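Local atomic coordinates of alpha-rhamnosidase (PDB entry 6I60), a protein that probably hydrolyses alpha-L-rhamnosides, releasing terminal non-reducing alpha-L-rhamnose residues. Residues H59-E64 with K123-P128; P601-S606 with K665-K670. All coordinates share one frame; numbering follows the deposited sequence.

Contact 1: residues H59-E64 with K123-P128; sequences HLEKNE and KDQESP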
loop_
_atom_site.group_PDB
_atom_site.type_symbol
_atom_site.label_atom_id
_atom_site.label_comp_id
_atom_site.label_asym_id
_atom_site.label_seq_id
_atom_site.Cartn_x
_atom_site.Cartn_y
_atom_site.Cartn_z
ATOM N N HIS A 59 26.037 -0.993 -15.867
ATOM C CA HIS A 59 27.413 -1.111 -16.320
ATOM C C HIS A 59 27.465 -1.931 -17.600
ATOM O O HIS A 59 26.563 -2.718 -17.897
ATOM C CB HIS A 59 28.303 -1.753 -15.247
ATOM C CG HIS A 59 29.749 -1.387 -15.362
ATOM N ND1 HIS A 59 30.634 -2.091 -16.150
ATOM C CD2 HIS A 59 30.466 -0.394 -14.786
ATOM C CE1 HIS A 59 31.834 -1.546 -16.056
ATOM N NE2 HIS A 59 31.760 -0.514 -15.234
ATOM N N LEU A 60 28.545 -1.734 -18.360
ATOM C CA LEU A 60 28.736 -2.504 -19.586
ATOM C C LEU A 60 29.126 -3.944 -19.280
ATOM O O LEU A 60 28.699 -4.870 -19.978
ATOM C CB LEU A 60 29.801 -1.846 -20.462
ATOM C CG LEU A 60 29.467 -0.488 -21.077
ATOM C CD1 LEU A 60 30.722 0.155 -21.653
ATOM C CD2 LEU A 60 28.390 -0.633 -22.142
ATOM N N GLU A 61 29.935 -4.151 -18.244
ATOM C CA GLU A 61 30.459 -5.467 -17.921
ATOM C C GLU A 61 29.560 -6.187 -16.920
ATOM O O GLU A 61 28.688 -5.595 -16.281
ATOM C CB GLU A 61 31.877 -5.355 -17.361
ATOM C CG GLU A 61 32.748 -4.326 -18.058
ATOM C CD GLU A 61 34.028 -4.048 -17.298
ATOM O OE1 GLU A 61 34.306 -4.775 -16.319
ATOM O OE2 GLU A 61 34.755 -3.104 -17.676
ATOM N N LYS A 62 29.790 -7.490 -16.792
ATOM C CA LYS A 62 29.111 -8.315 -15.807
ATOM C C LYS A 62 29.908 -8.341 -14.504
ATOM O O LYS A 62 31.051 -7.884 -14.435
ATOM C CB LYS A 62 28.914 -9.733 -16.342
ATOM C CG LYS A 62 27.905 -9.842 -17.471
ATOM C CD LYS A 62 27.622 -11.300 -17.814
ATOM C CE LYS A 62 26.582 -11.422 -18.918
ATOM N NZ LYS A 62 26.621 -12.766 -19.557
ATOM N N ASN A 63 29.280 -8.886 -13.458
ATOM C CA ASN A 63 29.905 -9.034 -12.141
ATOM C C ASN A 63 30.411 -7.698 -11.603
ATOM O O ASN A 63 31.501 -7.606 -11.037
ATOM C CB ASN A 63 31.039 -10.062 -12.177
ATOM C CG ASN A 63 30.592 -11.398 -12.717
ATOM O OD1 ASN A 63 29.760 -12.075 -12.114
ATOM N ND2 ASN A 63 31.141 -11.787 -13.862
ATOM N N GLU A 64 29.615 -6.651 -11.781
ATOM C CA GLU A 64 29.973 -5.322 -11.318
ATOM C C GLU A 64 29.176 -4.973 -10.069
ATOM O O GLU A 64 28.040 -5.421 -9.889
ATOM C CB GLU A 64 29.738 -4.276 -12.411
ATOM C CG GLU A 64 30.892 -4.136 -13.390
ATOM C CD GLU A 64 32.146 -3.581 -12.741
ATOM O OE1 GLU A 64 32.049 -3.036 -11.621
ATOM O OE2 GLU A 64 33.230 -3.685 -13.355
ATOM N N LYS A 123 36.247 -1.917 -10.041
ATOM C CA LYS A 123 37.659 -1.649 -10.285
ATOM C C LYS A 123 38.043 -0.214 -9.988
ATOM O O LYS A 123 38.995 0.299 -10.586
ATOM C CB LYS A 123 38.012 -1.937 -11.726
ATOM C CG LYS A 123 37.738 -3.294 -12.095
ATOM C CD LYS A 123 38.450 -3.540 -13.359
ATOM C CE LYS A 123 37.697 -4.568 -14.112
ATOM N NZ LYS A 123 38.268 -5.839 -13.735
ATOM N N ASP A 124 37.298 0.451 -9.111
ATOM C CA ASP A 124 37.560 1.829 -8.711
ATOM C C ASP A 124 37.556 2.791 -9.894
ATOM O O ASP A 124 38.145 3.871 -9.817
ATOM C CB ASP A 124 38.884 1.940 -7.945
ATOM C CG ASP A 124 38.897 3.105 -6.977
ATOM O OD1 ASP A 124 37.813 3.489 -6.491
ATOM O OD2 ASP A 124 39.993 3.641 -6.706
ATOM N N GLN A 125 36.897 2.422 -10.990
ATOM C CA GLN A 125 36.796 3.301 -12.147
ATOM C C GLN A 125 35.702 4.331 -11.898
ATOM O O GLN A 125 34.558 3.974 -11.593
ATOM C CB GLN A 125 36.512 2.491 -13.410
ATOM C CG GLN A 125 37.464 1.320 -13.608
ATOM C CD GLN A 125 37.154 0.519 -14.855
ATOM O OE1 GLN A 125 38.052 0.166 -15.621
ATOM N NE2 GLN A 125 35.876 0.225 -15.067
ATOM N N GLU A 126 36.058 5.606 -12.018
ATOM C CA GLU A 126 35.136 6.689 -11.713
ATOM C C GLU A 126 34.140 6.886 -12.849
ATOM O O GLU A 126 34.499 6.826 -14.029
ATOM C CB GLU A 126 35.913 7.982 -11.463
ATOM C CG GLU A 126 35.063 9.153 -11.009
ATOM C CD GLU A 126 35.814 10.466 -11.070
ATOM O OE1 GLU A 126 35.446 11.398 -10.325
ATOM O OE2 GLU A 126 36.775 10.565 -11.861
ATOM N N SER A 127 32.882 7.121 -12.483
ATOM C CA SER A 127 31.785 7.338 -13.412
ATOM C C SER A 127 31.458 8.823 -13.522
ATOM O O SER A 127 31.703 9.591 -12.588
ATOM C CB SER A 127 30.535 6.579 -12.955
ATOM O OG SER A 127 29.351 7.280 -13.299
ATOM N N PRO A 128 30.912 9.258 -14.658
ATOM C CA PRO A 128 30.489 10.656 -14.789
ATOM C C PRO A 128 29.359 10.986 -13.826
ATOM O O PRO A 128 28.710 10.114 -13.246
ATOM C CB PRO A 128 30.031 10.763 -16.248
ATOM C CG PRO A 128 30.677 9.612 -16.941
ATOM C CD PRO A 128 30.767 8.518 -15.924
#

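Contact 2: residues P601-S606 with K665-K670; sequences PDYIVS and KSAFNK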
loop_
_atom_site.group_PDB
_atom_site.type_symbol
_atom_site.label_atom_id
_atom_site.label_comp_id
_atom_site.label_asym_id
_atom_site.label_seq_id
_atom_site.Cartn_x
_atom_site.Cartn_y
_atom_site.Cartn_z
ATOM N N PRO A 601 3.862 -12.682 31.696
ATOM C CA PRO A 601 4.805 -12.847 32.812
ATOM C C PRO A 601 5.426 -14.229 32.829
ATOM O O PRO A 601 6.623 -14.369 33.113
ATOM C CB PRO A 601 3.940 -12.589 34.057
ATOM C CG PRO A 601 2.632 -12.047 33.546
ATOM C CD PRO A 601 2.471 -12.587 32.164
ATOM N N ASP A 602 4.640 -15.260 32.522
ATOM C CA ASP A 602 5.134 -16.621 32.385
ATOM C C ASP A 602 5.248 -17.047 30.928
ATOM O O ASP A 602 5.349 -18.246 30.644
ATOM C CB ASP A 602 4.242 -17.585 33.161
ATOM C CG ASP A 602 4.292 -17.335 34.649
ATOM O OD1 ASP A 602 3.264 -16.911 35.218
ATOM O OD2 ASP A 602 5.367 -17.551 35.246
ATOM N N TYR A 603 5.430 -16.101 30.025
ATOM C CA TYR A 603 5.697 -16.393 28.614
ATOM C C TYR A 603 4.644 -16.935 27.677
ATOM O O TYR A 603 4.942 -17.183 26.547
ATOM C CB TYR A 603 6.899 -17.292 28.510
ATOM C CG TYR A 603 8.065 -16.794 29.281
ATOM C CD1 TYR A 603 8.392 -17.343 30.488
ATOM C CD2 TYR A 603 8.841 -15.772 28.806
ATOM C CE1 TYR A 603 9.467 -16.887 31.207
ATOM C CE2 TYR A 603 9.919 -15.309 29.516
ATOM C CZ TYR A 603 10.219 -15.875 30.718
ATOM O OH TYR A 603 11.287 -15.429 31.438
ATOM N N ILE A 604 3.440 -17.165 28.147
ATOM C CA ILE A 604 2.368 -17.635 27.280
ATOM C C ILE A 604 1.313 -16.541 27.307
ATOM O O ILE A 604 0.669 -16.314 28.340
ATOM C CB ILE A 604 1.803 -18.995 27.725
ATOM C CG1 ILE A 604 2.872 -20.079 27.589
ATOM C CG2 ILE A 604 0.592 -19.398 26.895
ATOM C CD1 ILE A 604 4.053 -19.892 28.499
ATOM N N VAL A 605 1.184 -15.812 26.199
ATOM C CA VAL A 605 0.209 -14.730 26.103
ATOM C C VAL A 605 -1.153 -15.379 25.879
ATOM O O VAL A 605 -1.494 -15.777 24.766
ATOM C CB VAL A 605 0.559 -13.735 24.995
ATOM C CG1 VAL A 605 1.651 -12.789 25.454
ATOM C CG2 VAL A 605 1.026 -14.470 23.777
ATOM N N SER A 606 -1.930 -15.508 26.954
ATOM C CA SER A 606 -3.256 -16.097 26.851
ATOM C C SER A 606 -4.267 -15.151 26.220
ATOM O O SER A 606 -5.324 -15.608 25.773
ATOM C CB SER A 606 -3.747 -16.527 28.235
ATOM O OG SER A 606 -5.159 -16.628 28.259
ATOM N N LYS A 665 10.221 -20.000 23.053
ATOM C CA LYS A 665 10.322 -21.341 22.491
ATOM C C LYS A 665 10.135 -22.417 23.557
ATOM O O LYS A 665 9.238 -23.261 23.456
ATOM C CB LYS A 665 11.683 -21.485 21.804
ATOM C CG LYS A 665 12.008 -22.864 21.274
ATOM C CD LYS A 665 13.055 -22.770 20.173
ATOM C CE LYS A 665 13.965 -23.989 20.154
ATOM N NZ LYS A 665 15.269 -23.731 20.835
ATOM N N SER A 666 10.983 -22.405 24.590
ATOM C CA SER A 666 10.939 -23.468 25.593
ATOM C C SER A 666 9.614 -23.469 26.346
ATOM O O SER A 666 9.098 -24.535 26.702
ATOM C CB SER A 666 12.109 -23.328 26.566
ATOM O OG SER A 666 12.252 -21.990 27.010
ATOM N N ALA A 667 9.049 -22.288 26.595
ATOM C CA ALA A 667 7.729 -22.216 27.210
ATOM C C ALA A 667 6.624 -22.545 26.214
ATOM O O ALA A 667 5.586 -23.096 26.601
ATOM C CB ALA A 667 7.505 -20.829 27.813
ATOM N N PHE A 668 6.829 -22.214 24.936
ATOM C CA PHE A 668 5.871 -22.581 23.897
ATOM C C PHE A 668 5.762 -24.092 23.763
ATOM O O PHE A 668 4.661 -24.635 23.616
ATOM C CB PHE A 668 6.293 -21.946 22.569
ATOM C CG PHE A 668 5.363 -22.217 21.425
ATOM C CD1 PHE A 668 5.593 -23.281 20.568
ATOM C CD2 PHE A 668 4.285 -21.384 21.179
ATOM C CE1 PHE A 668 4.749 -23.526 19.503
ATOM C CE2 PHE A 668 3.438 -21.624 20.114
ATOM C CZ PHE A 668 3.671 -22.698 19.275
ATOM N N ASN A 669 6.899 -24.792 23.819
ATOM C CA ASN A 669 6.900 -26.242 23.660
ATOM C C ASN A 669 6.391 -26.957 24.902
ATOM O O ASN A 669 5.753 -28.009 24.788
ATOM C CB ASN A 669 8.306 -26.730 23.313
ATOM C CG ASN A 669 8.642 -26.544 21.848
ATOM O OD1 ASN A 669 7.777 -26.675 20.981
ATOM N ND2 ASN A 669 9.902 -26.234 21.561
ATOM N N LYS A 670 6.659 -26.411 26.089
ATOM C CA LYS A 670 6.203 -27.057 27.313
ATOM C C LYS A 670 4.682 -27.073 27.412
ATOM O O LYS A 670 4.113 -27.985 28.023
ATOM C CB LYS A 670 6.808 -26.358 28.530
ATOM C CG LYS A 670 8.205 -26.833 28.891
ATOM C CD LYS A 670 8.586 -26.397 30.299
ATOM C CE LYS A 670 9.764 -25.435 30.285
ATOM N NZ LYS A 670 10.105 -24.949 31.651
#

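Contact 1: residues H59-E64 with K123-P128
H59 and E61 meet Q125 and K123 in a loose, polar surface contact between two loops of the N-terminal immunoglobulin domain. The 132 Å² buried and the absence of any direct bond between the loops support that reading. H59 CG lies anti to the backbone N (chi1 -155°), which swings the ring toward Q125: NE2 of H59 stands 4.2 Å from NE2 of Q125, at the ring edge, with the amide nearly coplanar (21°). D121 OD2 takes a hydrogen bond from Q125 NE2 and a weak one from H59 NE2. At ND1 the imidazole is held from within its own loop, where E61 N donates in the ring plane (3.0 Å, 167°), and CG of E64 lies 3.4 Å above one ring face. With an alanine here, E61 N would probably lose its acceptor and D121 its weaker donor. E61 OE1 lies 4.1 Å from K123 CE but 4.8 Å from K123 NZ, so attraction between the opposite charges is probably weak and no salt bridge forms, while E61 OE2 bonds to S27. The loops follow strands 52-56 and 112-120; 112-120 pairs with 68-74 and 133-137, E126 packs on W120, and K62 and N63 reach Y937 on strand 935-941.

Contact 2: residues P601-S606 with K665-K670
The methyl of A667 is touched by two consecutive side chains, CD1 of I604 at 3.6 Å and CB of Y603 at 3.7 Å from A667 CB. Both are apolar contacts, and A667 supplies 57 of the 109 Å² buried. I604 approaches through its longer branch: CG1 lies anti to its carbonyl carbon (chi1 -65°), and the further turn at chi2 brings CD1 to the methyl and to within 4.0 Å of the A667 carbonyl O. Y603 offers its CB, while the ring beyond leads away from 665-670, toward the preceding turns of the same helix; P601 O sits 4.2 Å above one ring face, displaced toward the rim. With a positive phi (72°) at Y603, the loop bends here, and CA of Y603 passes 6.3 Å from CA of A667. This is loop-on-helix packing within the six-hairpin glycosidase domain, an (alpha/alpha)6 barrel in this family: the loop links helices 586-599 and 626-648, and A667 lies on the next helix, 651-672. A667 lies within the helical turn closed by N669 N to K665 O (2.8 Å). Farther out, the Y603 side chain rests on L660 and K663 of the same helix, whereas I604 touches K671 and, on helix 626-648, T631. F668, one residue on from A667, packs on L628 and sets its ring edge-to-face with that of F672.

Overall arrangement
Contact 1 and contact 2 are independent of each other: their centres are about 52 Å apart and their nearest atoms about 38 Å. They follow in series along the chain, 59-64 with 123-128 closing within the immunoglobulin domain long before 601-606 with 665-670 opens in the glycosidase domain. Both are peripheral, their centres about 35 and 34 Å from the centre of the chain. Contact 2 lies near a ligand: the side chain of Y603 is about 4 Å from a bound 2-(2-ethoxyethoxy)ethanol, and L660, which it touches, lies with Y656 and E659 in a pocket where this compound is bound. A glycol ether, not a rhamnoside, it does not by itself locate the active site.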